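Local coordinates for lovastatin nonaketide synthase, polyketide synthase component (Aspergillus terreus, PDB 7CPX), which builds the nonaketide skeleton of the cholesterol-lowering drug lovastatin from malonyl-CoA, as an iterative homodimeric polyketide synthase that works together with the partner protein LovC, at residues A[65-71]-A[226-232]; A[242-248]-A[365-371]; A[1696-1702]-A[1734-1740]. The protein carries 2 engineered substitutions. One frame throughout, in Å; residues are numbered along the deposited sequence.

Contact 1: residues A[65-71]-A[226-232]; sequences TNAPYAY and LSPSGRS
Tyr69 lies along the turn that Ser227, Pro228, Ser229 and Gly230 make, and its side chain can be followed down that backbone. Tyr69 CB rests 3.7 Å from Gly230 CA. With CG opposite the carbonyl carbon and next to the backbone N (chi1 -51°), the ring runs alongside the turn: Tyr69 CD2 comes to 3.7 Å from Ser229 O, an oblique approach, and farther out CE2 nears both Ser229 O and Pro228 O, the latter at the ring edge. The surface it meets is a type I turn closed by Gly230 N bonding to Ser227 O (2.8 Å), with Gly230 at a positive phi of 87°.

At one end of the contact Ala67 CB packs against Leu226 CB at 3.6 Å. The amide of Asn66 lies beside the Pro228 ring, ND2 touching its CB, while OD1 turns to Ser221. At the other end the Tyr71 phenol crosses Arg231 at about a right angle; Tyr71 OH touches Arg231 CG at 3.5 Å, and the guanidinium goes on to a salt bridge with Asp39. Ser227 OG and Ser229 OG both bond to Asp240, tying the turn to the polypeptide ahead of strand 247-255. The contact thus packs strand 69-70 against the loop after helix 214-222, part of the thiolase-fold ketosynthase, in which Ser232 closely approaches His367 of the predicted active site.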
loop_
_atom_site.group_PDB
_atom_site.type_symbol
_atom_site.label_atom_id
_atom_site.label_comp_id
_atom_site.label_asym_id
_atom_site.label_seq_id
_atom_site.Cartn_x
_atom_site.Cartn_y
_atom_site.Cartn_z
ATOM N N THR A 65 -15.611 -5.604 15.845
ATOM C CA THR A 65 -16.258 -6.448 16.839
ATOM C C THR A 65 -16.779 -5.569 17.964
ATOM O O THR A 65 -16.069 -4.675 18.432
ATOM C CB THR A 65 -15.289 -7.498 17.394
ATOM O OG1 THR A 65 -15.967 -8.325 18.347
ATOM C CG2 THR A 65 -14.099 -6.831 18.065
ATOM N N ASN A 66 -18.010 -5.822 18.392
ATOM C CA ASN A 66 -18.619 -5.067 19.478
ATOM C C ASN A 66 -18.275 -5.629 20.849
ATOM O O ASN A 66 -18.710 -5.065 21.859
ATOM C CB ASN A 66 -20.140 -5.026 19.308
ATOM C CG ASN A 66 -20.761 -6.407 19.286
ATOM O OD1 ASN A 66 -20.079 -7.403 19.043
ATOM N ND2 ASN A 66 -22.063 -6.473 19.532
ATOM N N ALA A 67 -17.506 -6.716 20.911
ATOM C CA ALA A 67 -17.126 -7.359 22.165
ATOM C C ALA A 67 -15.634 -7.159 22.393
ATOM O O ALA A 67 -14.824 -8.032 22.046
ATOM C CB ALA A 67 -17.475 -8.848 22.140
ATOM N N PRO A 68 -15.212 -6.031 22.966
ATOM C CA PRO A 68 -13.787 -5.808 23.228
ATOM C C PRO A 68 -13.269 -6.455 24.503
ATOM O O PRO A 68 -12.145 -6.153 24.911
ATOM C CB PRO A 68 -13.707 -4.279 23.327
ATOM C CG PRO A 68 -15.014 -3.896 23.910
ATOM C CD PRO A 68 -16.025 -4.862 23.344
ATOM N N TYR A 69 -14.052 -7.323 25.134
ATOM C CA TYR A 69 -13.657 -7.995 26.360
ATOM C C TYR A 69 -13.671 -9.500 26.149
ATOM O O TYR A 69 -14.289 -10.015 25.213
ATOM C CB TYR A 69 -14.588 -7.639 27.523
ATOM C CG TYR A 69 -14.809 -6.158 27.716
ATOM C CD1 TYR A 69 -13.905 -5.390 28.434
ATOM C CD2 TYR A 69 -15.925 -5.531 27.188
ATOM C CE1 TYR A 69 -14.105 -4.037 28.616
ATOM C CE2 TYR A 69 -16.135 -4.179 27.364
ATOM C CZ TYR A 69 -15.222 -3.436 28.078
ATOM O OH TYR A 69 -15.426 -2.086 28.256
ATOM N N ALA A 70 -12.979 -10.203 27.037
ATOM C CA ALA A 70 -12.950 -11.655 27.007
ATOM C C ALA A 70 -12.312 -12.149 28.293
ATOM O O ALA A 70 -11.550 -11.431 28.947
ATOM C CB ALA A 70 -12.183 -12.182 25.794
ATOM N N TYR A 71 -12.637 -13.391 28.645
ATOM C CA TYR A 71 -12.031 -14.058 29.794
ATOM C C TYR A 71 -10.716 -14.668 29.319
ATOM O O TYR A 71 -10.605 -15.859 29.017
ATOM C CB TYR A 71 -12.981 -15.097 30.371
ATOM C CG TYR A 71 -14.265 -14.518 30.930
ATOM C CD1 TYR A 71 -15.229 -13.977 30.094
ATOM C CD2 TYR A 71 -14.515 -14.521 32.294
ATOM C CE1 TYR A 71 -16.401 -13.454 30.599
ATOM C CE2 TYR A 71 -15.684 -13.999 32.808
ATOM C CZ TYR A 71 -16.626 -13.468 31.957
ATOM O OH TYR A 71 -17.792 -12.946 32.468
ATOM N N LEU A 226 -21.611 -12.429 20.042
ATOM C CA LEU A 226 -20.839 -12.038 21.209
ATOM C C LEU A 226 -21.603 -11.027 22.056
ATOM O O LEU A 226 -22.511 -10.337 21.588
ATOM C CB LEU A 226 -19.492 -11.447 20.798
ATOM C CG LEU A 226 -18.605 -12.330 19.923
ATOM C CD1 LEU A 226 -17.218 -11.733 19.797
ATOM C CD2 LEU A 226 -18.526 -13.744 20.473
ATOM N N SER A 227 -21.214 -10.948 23.322
ATOM C CA SER A 227 -21.824 -10.002 24.242
ATOM C C SER A 227 -21.095 -8.667 24.162
ATOM O O SER A 227 -19.914 -8.599 24.524
ATOM C CB SER A 227 -21.771 -10.537 25.667
ATOM O OG SER A 227 -22.253 -9.579 26.591
ATOM N N PRO A 228 -21.740 -7.591 23.703
ATOM C CA PRO A 228 -21.056 -6.289 23.717
ATOM C C PRO A 228 -20.636 -5.858 25.108
ATOM O O PRO A 228 -19.595 -5.207 25.261
ATOM C CB PRO A 228 -22.095 -5.336 23.108
ATOM C CG PRO A 228 -23.402 -6.023 23.286
ATOM C CD PRO A 228 -23.109 -7.483 23.173
ATOM N N SER A 229 -21.418 -6.206 26.131
ATOM C CA SER A 229 -21.021 -5.919 27.504
ATOM C C SER A 229 -19.773 -6.688 27.908
ATOM O O SER A 229 -19.117 -6.313 28.886
ATOM C CB SER A 229 -22.165 -6.251 28.463
ATOM O OG SER A 229 -22.552 -7.609 28.343
ATOM N N GLY A 230 -19.432 -7.749 27.184
ATOM C CA GLY A 230 -18.230 -8.504 27.468
ATOM C C GLY A 230 -18.383 -9.595 28.498
ATOM O O GLY A 230 -17.372 -10.070 29.027
ATOM N N ARG A 231 -19.609 -10.010 28.808
ATOM C CA ARG A 231 -19.848 -11.047 29.800
ATOM C C ARG A 231 -21.033 -11.899 29.377
ATOM O O ARG A 231 -22.035 -11.381 28.880
ATOM C CB ARG A 231 -20.097 -10.441 31.185
ATOM C CG ARG A 231 -18.898 -9.693 31.733
ATOM C CD ARG A 231 -19.174 -9.101 33.099
ATOM N NE ARG A 231 -18.025 -8.361 33.608
ATOM C CZ ARG A 231 -17.727 -7.114 33.270
ATOM N NH1 ARG A 231 -18.472 -6.430 32.415
ATOM N NH2 ARG A 231 -16.652 -6.538 33.799
ATOM N N SER A 232 -20.909 -13.209 29.580
ATOM C CA SER A 232 -21.966 -14.159 29.239
ATOM C C SER A 232 -22.973 -14.179 30.382
ATOM O O SER A 232 -22.915 -15.018 31.281
ATOM C CB SER A 232 -21.388 -15.546 28.989
ATOM O OG SER A 232 -20.431 -15.521 27.946
#

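Contact 2: residues A[242-248]-A[365-371]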
loop_
_atom_site.group_PDB
_atom_site.type_symbol
_atom_site.label_atom_id
_atom_site.label_comp_id
_atom_site.label_asym_id
_atom_site.label_seq_id
_atom_site.Cartn_x
_atom_site.Cartn_y
_atom_site.Cartn_z
ATOM N N TYR A 242 -22.586 -13.873 24.148
ATOM C CA TYR A 242 -21.655 -14.600 24.999
ATOM C C TYR A 242 -20.271 -13.984 24.891
ATOM O O TYR A 242 -19.840 -13.582 23.806
ATOM C CB TYR A 242 -21.601 -16.087 24.629
ATOM C CG TYR A 242 -21.013 -16.396 23.271
ATOM C CD1 TYR A 242 -19.641 -16.445 23.080
ATOM C CD2 TYR A 242 -21.832 -16.666 22.188
ATOM C CE1 TYR A 242 -19.103 -16.734 21.849
ATOM C CE2 TYR A 242 -21.303 -16.959 20.950
ATOM C CZ TYR A 242 -19.937 -16.991 20.786
ATOM O OH TYR A 242 -19.399 -17.283 19.555
ATOM N N ALA A 243 -19.579 -13.913 26.021
ATOM C CA ALA A 243 -18.231 -13.369 26.073
ATOM C C ALA A 243 -17.235 -14.487 25.799
ATOM O O ALA A 243 -17.225 -15.503 26.503
ATOM C CB ALA A 243 -17.960 -12.729 27.433
ATOM N N ARG A 244 -16.405 -14.300 24.779
ATOM C CA ARG A 244 -15.390 -15.291 24.462
ATOM C C ARG A 244 -14.425 -15.445 25.629
ATOM O O ARG A 244 -14.103 -14.476 26.322
ATOM C CB ARG A 244 -14.630 -14.889 23.202
ATOM C CG ARG A 244 -15.420 -15.066 21.916
ATOM C CD ARG A 244 -14.606 -14.647 20.703
ATOM N NE ARG A 244 -13.243 -15.159 20.769
ATOM C CZ ARG A 244 -12.915 -16.430 20.589
ATOM N NH1 ARG A 244 -13.829 -17.347 20.322
ATOM N NH2 ARG A 244 -11.639 -16.792 20.688
ATOM N N GLY A 245 -13.977 -16.666 25.851
ATOM C CA GLY A 245 -13.026 -16.948 26.912
ATOM C C GLY A 245 -11.916 -17.848 26.420
ATOM O O GLY A 245 -12.143 -18.751 25.616
ATOM N N GLU A 246 -10.709 -17.588 26.907
ATOM C CA GLU A 246 -9.556 -18.417 26.592
ATOM C C GLU A 246 -9.439 -19.517 27.634
ATOM O O GLU A 246 -9.270 -19.235 28.825
ATOM C CB GLU A 246 -8.274 -17.590 26.563
ATOM C CG GLU A 246 -8.155 -16.655 25.394
ATOM C CD GLU A 246 -6.732 -16.178 25.206
ATOM O OE1 GLU A 246 -5.967 -16.192 26.194
ATOM O OE2 GLU A 246 -6.364 -15.808 24.071
ATOM N N ALA A 247 -9.513 -20.767 27.188
ATOM C CA ALA A 247 -9.376 -21.887 28.101
ATOM C C ALA A 247 -8.855 -23.094 27.341
ATOM O O ALA A 247 -9.261 -23.351 26.203
ATOM C CB ALA A 247 -10.707 -22.217 28.783
ATOM N N VAL A 248 -7.949 -23.822 27.982
ATOM C CA VAL A 248 -7.440 -25.089 27.476
ATOM C C VAL A 248 -7.591 -26.102 28.599
ATOM O O VAL A 248 -6.929 -25.989 29.638
ATOM C CB VAL A 248 -5.982 -24.990 27.015
ATOM C CG1 VAL A 248 -5.521 -26.323 26.458
ATOM C CG2 VAL A 248 -5.838 -23.893 25.978
ATOM N N VAL A 365 -15.662 -18.050 33.784
ATOM C CA VAL A 365 -14.487 -18.154 32.928
ATOM C C VAL A 365 -14.803 -17.790 31.483
ATOM O O VAL A 365 -13.926 -17.880 30.619
ATOM C CB VAL A 365 -13.868 -19.560 33.004
ATOM C CG1 VAL A 365 -13.507 -19.903 34.436
ATOM C CG2 VAL A 365 -14.817 -20.592 32.423
ATOM N N GLY A 366 -16.035 -17.395 31.196
ATOM C CA GLY A 366 -16.406 -16.985 29.863
ATOM C C GLY A 366 -16.784 -18.158 28.975
ATOM O O GLY A 366 -16.511 -19.321 29.268
ATOM N N HIS A 367 -17.426 -17.828 27.861
ATOM C CA HIS A 367 -17.770 -18.824 26.853
ATOM C C HIS A 367 -16.503 -19.198 26.101
ATOM O O HIS A 367 -16.065 -18.481 25.199
ATOM C CB HIS A 367 -18.833 -18.283 25.908
ATOM C CG HIS A 367 -19.275 -19.270 24.877
ATOM N ND1 HIS A 367 -20.422 -20.023 25.010
ATOM C CD2 HIS A 367 -18.716 -19.642 23.702
ATOM C CE1 HIS A 367 -20.554 -20.809 23.958
ATOM N NE2 HIS A 367 -19.532 -20.597 23.149
ATOM N N THR A 368 -15.906 -20.331 26.469
ATOM C CA THR A 368 -14.636 -20.765 25.902
ATOM C C THR A 368 -14.827 -21.664 24.684
ATOM O O THR A 368 -13.973 -22.506 24.392
ATOM C CB THR A 368 -13.799 -21.473 26.967
ATOM O OG1 THR A 368 -14.478 -22.651 27.409
ATOM C CG2 THR A 368 -13.564 -20.557 28.155
ATOM N N GLU A 369 -15.947 -21.507 23.980
ATOM C CA GLU A 369 -16.164 -22.142 22.686
ATOM C C GLU A 369 -15.805 -23.625 22.697
ATOM O O GLU A 369 -16.515 -24.433 23.304
ATOM C CB GLU A 369 -15.355 -21.410 21.612
ATOM C CG GLU A 369 -15.648 -19.924 21.505
ATOM C CD GLU A 369 -16.993 -19.631 20.876
ATOM O OE1 GLU A 369 -17.823 -20.557 20.777
ATOM O OE2 GLU A 369 -17.217 -18.472 20.469
ATOM N N GLY A 370 -14.702 -23.992 22.039
ATOM C CA GLY A 370 -14.398 -25.401 21.853
ATOM C C GLY A 370 -14.289 -26.156 23.162
ATOM O O GLY A 370 -14.858 -27.240 23.313
ATOM N N THR A 371 -13.568 -25.595 24.126
ATOM C CA THR A 371 -13.401 -26.225 25.427
ATOM C C THR A 371 -14.557 -25.928 26.370
ATOM O O THR A 371 -14.584 -26.465 27.481
ATOM C CB THR A 371 -12.092 -25.769 26.073
ATOM O OG1 THR A 371 -11.732 -26.677 27.120
ATOM C CG2 THR A 371 -12.252 -24.394 26.655
#
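Tyr242 covers the imidazole of His367: one ring lies over a face of the other, the centroids 4.0 Å apart and the planes inclined by 36°, with CD1 of the tyrosine nearest CG and CD2 of the histidine. A chi1 of 67°, with CG between the backbone N and the carbonyl carbon, sends the phenol along the histidine to Glu369. There Tyr242 OH gives a hydrogen bond of 2.6 Å to the syn lone pair of Glu369 OE2, and the carboxylate stands nearly perpendicular to the phenol ring.

Next, Ala243 O accepts from His367 N at 2.7 Å, the donor lying almost on the continuation of the C=O bond. Arg244 turns its CB away from the other segment, but a bend at chi3 (44°) brings NH1 back to a long salt bridge with Glu369 OE2, 3.6 Å away; Phe217 meets the guanidinium in a cation-pi contact. Glu369 OE2 is thereby shared between a phenol and an arginine. Gly245 N then donates to His367 O at 2.8 Å, from above the carbonyl plane. With the bond from His367 N, this makes a single parallel beta bridge between Arg244 and His367, gripping the histidine backbone at both N and O.

Glu246, whose CB faces away from the other segment, forms a salt bridge with Arg48 through OE2. Ala247, where strand 247-255 begins, turns back: its CB touches Thr368 CG2 and Thr371 CG2, each at 3.4 Å, so that strand 247-255 packs against the residues leading into helix 369-386. The whole arrangement belongs to the ketosynthase active site of the thiolase fold, where His367 is predicted to be catalytic alongside Cys181 and His320.

Contact 3: residues A[1696-1702]-A[1734-1740]; sequences ELDEELF and HPHQAST
Glu1700 reaches over the first turn of helix 1735-1750, where its OE2 takes two donors. Gln1737 NE2 bonds to it at 3.1 Å and 152°, meeting the carboxylate on its anti side, somewhat out of plane; amide and carboxylate are nearly coplanar. His1734 ND1, from the N-cap residue, adds a weak bond to the same oxygen, while Gln1737 NE2 lies 3.1 Å above the His1734 ring plane, toward its rim. The nearby helix N-terminus would probably stabilise negative charge on Glu1700.

Farther along the helix, Ser1739 meets the ring face of Phe1702, from the loop, in a CH-pi contact, Ser1739 CB sitting 3.7 Å from the centroid of the Phe1702 ring. Thr1740 OG1 lies 3.1 Å from Glu1696 OE1 and equally close to His1736 O, and its single proton could serve either. This helix connects strands 1720-1728 and 1755-1761, parallel neighbours in the sheet, as a beta-alpha-beta crossover; segment 1696-1702 follows the adjoining strand 1689-1693, consistent with a Rossmann-like subdomain.

In the next shell, Ser1739 OG bonds back to Pro1735 O (2.8 Å), so the hydroxyl is turned within the helix while CB lies over the Phe1702 ring. Gln1737 OE1 bonds weakly to Glu1728 N. Outside these, ketoreductase helices cover the contact: Phe1702 meets Met2259 and Leu2263 of helix 2256-2276, and Tyr2313 of helix 2305-2323 sets its ring edge-to-face against His1736.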
loop_
_atom_site.group_PDB
_atom_site.type_symbol
_atom_site.label_atom_id
_atom_site.label_comp_id
_atom_site.label_asym_id
_atom_site.label_seq_id
_atom_site.Cartn_x
_atom_site.Cartn_y
_atom_site.Cartn_z
ATOM N N GLU A 1696 -55.956 56.077 -31.243
ATOM C CA GLU A 1696 -54.503 56.124 -31.347
ATOM C C GLU A 1696 -54.052 56.809 -32.629
ATOM O O GLU A 1696 -52.992 57.444 -32.637
ATOM C CB GLU A 1696 -53.922 54.712 -31.271
ATOM C CG GLU A 1696 -54.546 53.850 -30.189
ATOM C CD GLU A 1696 -54.728 54.598 -28.885
ATOM O OE1 GLU A 1696 -53.845 55.406 -28.530
ATOM O OE2 GLU A 1696 -55.763 54.383 -28.221
ATOM N N LEU A 1697 -54.829 56.695 -33.707
ATOM C CA LEU A 1697 -54.573 57.521 -34.880
ATOM C C LEU A 1697 -54.753 58.995 -34.550
ATOM O O LEU A 1697 -53.986 59.838 -35.028
ATOM C CB LEU A 1697 -55.501 57.112 -36.024
ATOM C CG LEU A 1697 -55.599 55.609 -36.303
ATOM C CD1 LEU A 1697 -56.456 55.346 -37.528
ATOM C CD2 LEU A 1697 -54.221 54.989 -36.472
ATOM N N ASP A 1698 -55.755 59.316 -33.738
ATOM C CA ASP A 1698 -55.935 60.650 -33.189
ATOM C C ASP A 1698 -55.031 60.801 -31.967
ATOM O O ASP A 1698 -54.110 60.010 -31.749
ATOM C CB ASP A 1698 -57.404 60.885 -32.844
ATOM C CG ASP A 1698 -58.330 60.590 -34.006
ATOM O OD1 ASP A 1698 -57.893 60.728 -35.168
ATOM O OD2 ASP A 1698 -59.497 60.219 -33.758
ATOM N N GLU A 1699 -55.275 61.833 -31.163
ATOM C CA GLU A 1699 -54.533 62.001 -29.921
ATOM C C GLU A 1699 -54.570 60.715 -29.107
ATOM O O GLU A 1699 -55.638 60.154 -28.852
ATOM C CB GLU A 1699 -55.121 63.157 -29.111
ATOM N N GLU A 1700 -53.392 60.249 -28.703
ATOM C CA GLU A 1700 -53.283 58.969 -28.023
ATOM C C GLU A 1700 -53.809 59.065 -26.594
ATOM O O GLU A 1700 -53.844 60.135 -25.981
ATOM C CB GLU A 1700 -51.832 58.490 -28.004
ATOM C CG GLU A 1700 -51.247 58.204 -29.376
ATOM C CD GLU A 1700 -50.860 59.462 -30.127
ATOM O OE1 GLU A 1700 -51.144 60.568 -29.621
ATOM O OE2 GLU A 1700 -50.272 59.345 -31.222
ATOM N N LEU A 1701 -54.222 57.912 -26.062
ATOM C CA LEU A 1701 -54.674 57.865 -24.677
ATOM C C LEU A 1701 -53.544 58.221 -23.724
ATOM O O LEU A 1701 -53.738 58.985 -22.772
ATOM C CB LEU A 1701 -55.218 56.477 -24.342
ATOM C CG LEU A 1701 -56.082 55.780 -25.393
ATOM C CD1 LEU A 1701 -56.667 54.497 -24.820
ATOM C CD2 LEU A 1701 -57.182 56.693 -25.905
ATOM N N PHE A 1702 -52.351 57.688 -23.976
ATOM C CA PHE A 1702 -51.224 57.850 -23.071
ATOM C C PHE A 1702 -50.542 59.204 -23.207
ATOM O O PHE A 1702 -49.634 59.503 -22.424
ATOM C CB PHE A 1702 -50.224 56.717 -23.295
ATOM C CG PHE A 1702 -50.655 55.425 -22.673
ATOM C CD1 PHE A 1702 -51.727 54.718 -23.186
ATOM C CD2 PHE A 1702 -50.003 54.927 -21.563
ATOM C CE1 PHE A 1702 -52.134 53.537 -22.605
ATOM C CE2 PHE A 1702 -50.403 53.747 -20.978
ATOM C CZ PHE A 1702 -51.470 53.048 -21.501
ATOM N N HIS A 1734 -44.878 56.563 -33.031
ATOM C CA HIS A 1734 -45.779 57.061 -31.991
ATOM C C HIS A 1734 -45.673 56.167 -30.764
ATOM O O HIS A 1734 -46.478 55.243 -30.580
ATOM C CB HIS A 1734 -47.216 57.132 -32.503
ATOM C CG HIS A 1734 -47.418 58.141 -33.589
ATOM N ND1 HIS A 1734 -47.975 59.380 -33.359
ATOM C CD2 HIS A 1734 -47.127 58.100 -34.911
ATOM C CE1 HIS A 1734 -48.024 60.056 -34.493
ATOM N NE2 HIS A 1734 -47.515 59.301 -35.451
ATOM N N PRO A 1735 -44.687 56.414 -29.899
ATOM C CA PRO A 1735 -44.541 55.577 -28.698
ATOM C C PRO A 1735 -45.754 55.587 -27.784
ATOM O O PRO A 1735 -45.957 54.616 -27.048
ATOM C CB PRO A 1735 -43.311 56.175 -28.005
ATOM C CG PRO A 1735 -42.538 56.818 -29.103
ATOM C CD PRO A 1735 -43.561 57.347 -30.062
ATOM N N HIS A 1736 -46.558 56.653 -27.787
ATOM C CA HIS A 1736 -47.775 56.651 -26.979
ATOM C C HIS A 1736 -48.751 55.593 -27.476
ATOM O O HIS A 1736 -49.387 54.887 -26.680
ATOM C CB HIS A 1736 -48.423 58.035 -27.007
ATOM C CG HIS A 1736 -47.478 59.152 -26.692
ATOM N ND1 HIS A 1736 -46.518 59.587 -27.579
ATOM C CD2 HIS A 1736 -47.346 59.924 -25.587
ATOM C CE1 HIS A 1736 -45.834 60.578 -27.035
ATOM N NE2 HIS A 1736 -46.317 60.802 -25.827
ATOM N N GLN A 1737 -48.885 55.473 -28.797
ATOM C CA GLN A 1737 -49.695 54.402 -29.358
ATOM C C GLN A 1737 -49.163 53.042 -28.935
ATOM O O GLN A 1737 -49.942 52.113 -28.706
ATOM C CB GLN A 1737 -49.723 54.517 -30.881
ATOM C CG GLN A 1737 -50.244 55.847 -31.396
ATOM C CD GLN A 1737 -50.194 55.952 -32.906
ATOM O OE1 GLN A 1737 -49.891 54.982 -33.600
ATOM N NE2 GLN A 1737 -50.486 57.139 -33.426
ATOM N N ALA A 1738 -47.842 52.908 -28.803
ATOM C CA ALA A 1738 -47.276 51.642 -28.350
ATOM C C ALA A 1738 -47.546 51.402 -26.873
ATOM O O ALA A 1738 -47.700 50.252 -26.451
ATOM C CB ALA A 1738 -45.776 51.610 -28.620
ATOM N N SER A 1739 -47.592 52.464 -26.069
ATOM C CA SER A 1739 -48.001 52.309 -24.678
ATOM C C SER A 1739 -49.430 51.803 -24.603
ATOM O O SER A 1739 -49.757 50.934 -23.784
ATOM C CB SER A 1739 -47.876 53.637 -23.937
ATOM O OG SER A 1739 -46.754 54.364 -24.391
ATOM N N THR A 1740 -50.298 52.341 -25.459
ATOM C CA THR A 1740 -51.653 51.811 -25.552
ATOM C C THR A 1740 -51.628 50.348 -25.972
ATOM O O THR A 1740 -52.373 49.524 -25.432
ATOM C CB THR A 1740 -52.479 52.633 -26.539
ATOM O OG1 THR A 1740 -52.337 54.027 -26.240
ATOM C CG2 THR A 1740 -53.947 52.247 -26.446
#

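Contacts 1 and 2 are neighbours within the ketosynthase, their centres 11 Å apart. Two probable hydrogen bonds join them: Ser232 OG to Ala243 N at 2.6 Å, and Tyr71 O to Glu246 N at 2.7 Å. Ser232 therefore ties the loop of contact 1 to the residue whose carbonyl holds His367 in contact 2, and its side chain is about 4 Å from that of His367, which itself comes within about 3 Å of the Cys181 and His320 side chains. Contact 3 belongs to another part of the synthase, with its centre 91 Å from contact 1 and 101 Å from contact 2, beside the ketoreductase and away from the annotated sites.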